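Putative isochorismatase hydrolase (Oleispira antarctica, PDB 3LQY) probably acts as a hydrolase of the isochorismatase family, although its natural substrate is not established. Local coordinates at residues V130-E135 against S171-A176. Sequence-based numbering, arbitrary orientation.
Sequences VTRAAE and SALSFA
Leu173, in the last turn of helix 162-173, reaches over to helix 128-137 and sets its two methyl groups against Thr131 and Arg132, so that one leucine serves both neighbours. Its CG stands anti to its own carbonyl carbon (chi1 -65°), which carries the forked end across to the other helix. Leu173 CD1 lies 4.0 Å from Thr131 OG1, while Leu173 CD2 meets the other branch, Thr131 CG2, also at 4.0 Å. Threonine suits this buried place because its methyl adds to the apolar surface and its hydroxyl is hydrogen-bonded to Ile127 O, four residues earlier, just ahead of the helix. On its other sides Thr131 touches Ile118 and Val143 of the sheet.

Both helices belong to the alpha/beta fold of the isochorismatase family, where helices pack on a six-stranded parallel sheet; helix 128-137 connects the neighbouring strands 115-121 and 140-149, and helix 162-173 precedes the edge strand 179-181.

Arg132 can be followed outward. From CB the chain passes to Arg132 CG, which packs on Leu173 CD2 at 3.9 Å, then runs extended (chi2 -172°, chi3 -174°) past the leucine, with Arg132 NE 4.0 Å from Leu173 CD2. At the tip Arg132 NH2 comes 3.9 Å from Ala172 CB, a van der Waals contact in which the small alanine leaves room for the guanidinium; both methyls approach that group obliquely. With only an alanine at Leu173, both branch methyls would be gone, which would probably leave a gap beside Thr131 and Arg132 CG without its apolar neighbour. Arginine suits this partly exposed margin because its aliphatic stem can lie on the leucine while its charged end pairs beyond it: NE forms a salt bridge with Asp128 OD1, which probably helps hold the group in this pose, and NH1 makes a weak hydrogen bond to Tyr177 OH.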
loop_
_atom_site.group_PDB
_atom_site.type_symbol
_atom_site.label_atom_id
_atom_site.label_comp_id
_atom_site.label_asym_id
_atom_site.label_seq_id
_atom_site.Cartn_x
_atom_site.Cartn_y
_atom_site.Cartn_z
ATOM N N VAL A 130 -1.151 -7.112 4.576
ATOM C CA VAL A 130 -1.045 -6.091 5.623
ATOM C C VAL A 130 -2.402 -5.781 6.245
ATOM O O VAL A 130 -2.476 -5.478 7.447
ATOM C CB VAL A 130 -0.338 -4.762 5.131
ATOM C CG1 VAL A 130 -1.224 -3.948 4.215
ATOM C CG2 VAL A 130 0.074 -3.935 6.328
ATOM N N THR A 131 -3.459 -5.802 5.448
ATOM C CA THR A 131 -4.767 -5.470 5.974
ATOM C C THR A 131 -5.208 -6.514 7.003
ATOM O O THR A 131 -5.651 -6.178 8.106
ATOM C CB THR A 131 -5.809 -5.353 4.859
ATOM O OG1 THR A 131 -5.328 -4.411 3.887
ATOM C CG2 THR A 131 -7.125 -4.866 5.409
ATOM N N ARG A 132 -5.042 -7.780 6.667
ATOM C CA ARG A 132 -5.435 -8.874 7.567
ATOM C C ARG A 132 -4.533 -8.934 8.765
ATOM O O ARG A 132 -5.016 -9.139 9.880
ATOM C CB ARG A 132 -5.384 -10.198 6.825
ATOM C CG ARG A 132 -6.401 -10.261 5.733
ATOM C CD ARG A 132 -6.444 -11.666 5.147
ATOM N NE ARG A 132 -7.317 -11.760 3.992
ATOM C CZ ARG A 132 -8.265 -12.677 3.775
ATOM N NH1 ARG A 132 -8.570 -13.626 4.677
ATOM N NH2 ARG A 132 -8.936 -12.619 2.654
ATOM N N ALA A 133 -3.232 -8.681 8.578
ATOM C CA ALA A 133 -2.321 -8.669 9.719
ATOM C C ALA A 133 -2.656 -7.520 10.685
ATOM O O ALA A 133 -2.653 -7.706 11.925
ATOM C CB ALA A 133 -0.860 -8.592 9.256
ATOM N N ALA A 134 -2.944 -6.345 10.115
ATOM C CA ALA A 134 -3.238 -5.151 10.904
ATOM C C ALA A 134 -4.540 -5.287 11.694
ATOM O O ALA A 134 -4.578 -4.969 12.869
ATOM C CB ALA A 134 -3.273 -3.898 10.024
ATOM N N GLU A 135 -5.604 -5.703 11.017
ATOM C CA GLU A 135 -6.903 -5.862 11.667
ATOM C C GLU A 135 -6.748 -6.866 12.807
ATOM O O GLU A 135 -7.249 -6.642 13.918
ATOM C CB GLU A 135 -7.947 -6.297 10.648
ATOM C CG GLU A 135 -9.393 -6.105 11.112
ATOM C CD GLU A 135 -9.789 -7.104 12.158
ATOM O OE1 GLU A 135 -9.154 -8.189 12.176
ATOM O OE2 GLU A 135 -10.727 -6.828 12.940
ATOM N N SER A 171 -13.518 -7.503 -2.240
ATOM C CA SER A 171 -14.735 -8.054 -1.656
ATOM C C SER A 171 -14.419 -8.829 -0.387
ATOM O O SER A 171 -15.149 -8.729 0.633
ATOM C CB SER A 171 -15.425 -8.939 -2.684
ATOM O OG SER A 171 -16.640 -9.455 -2.205
ATOM N N ALA A 172 -13.358 -9.631 -0.429
ATOM C CA ALA A 172 -12.976 -10.463 0.710
ATOM C C ALA A 172 -12.666 -9.554 1.906
ATOM O O ALA A 172 -13.168 -9.791 3.020
ATOM C CB ALA A 172 -11.780 -11.326 0.384
ATOM N N LEU A 173 -11.910 -8.482 1.672
ATOM C CA LEU A 173 -11.497 -7.565 2.749
ATOM C C LEU A 173 -12.671 -6.704 3.271
ATOM O O LEU A 173 -12.723 -6.384 4.450
ATOM C CB LEU A 173 -10.328 -6.685 2.341
ATOM C CG LEU A 173 -8.950 -7.315 2.046
ATOM C CD1 LEU A 173 -7.956 -6.258 1.470
ATOM C CD2 LEU A 173 -8.394 -8.022 3.268
ATOM N N SER A 174 -13.605 -6.337 2.403
ATOM C CA SER A 174 -14.687 -5.421 2.777
ATOM C C SER A 174 -15.562 -6.023 3.907
ATOM O O SER A 174 -15.910 -7.162 3.858
ATOM C CB SER A 174 -15.454 -5.072 1.503
ATOM O OG SER A 174 -16.675 -4.415 1.737
ATOM N N PHE A 175 -15.794 -5.233 4.964
ATOM C CA PHE A 175 -16.433 -5.593 6.236
ATOM C C PHE A 175 -15.751 -6.641 7.126
ATOM O O PHE A 175 -15.766 -6.510 8.382
ATOM C CB PHE A 175 -17.894 -5.980 5.985
ATOM C CG PHE A 175 -18.645 -4.899 5.295
ATOM C CD1 PHE A 175 -18.906 -4.967 3.934
ATOM C CD2 PHE A 175 -19.024 -3.769 6.003
ATOM C CE1 PHE A 175 -19.569 -3.936 3.295
ATOM C CE2 PHE A 175 -19.713 -2.753 5.377
ATOM C CZ PHE A 175 -19.974 -2.833 4.013
ATOM N N ALA A 176 -15.208 -7.698 6.512
ATOM C CA ALA A 176 -14.584 -8.738 7.287
ATOM C C ALA A 176 -13.346 -8.240 7.957
ATOM O O ALA A 176 -13.076 -8.574 9.095
ATOM C CB ALA A 176 -14.304 -9.955 6.448
#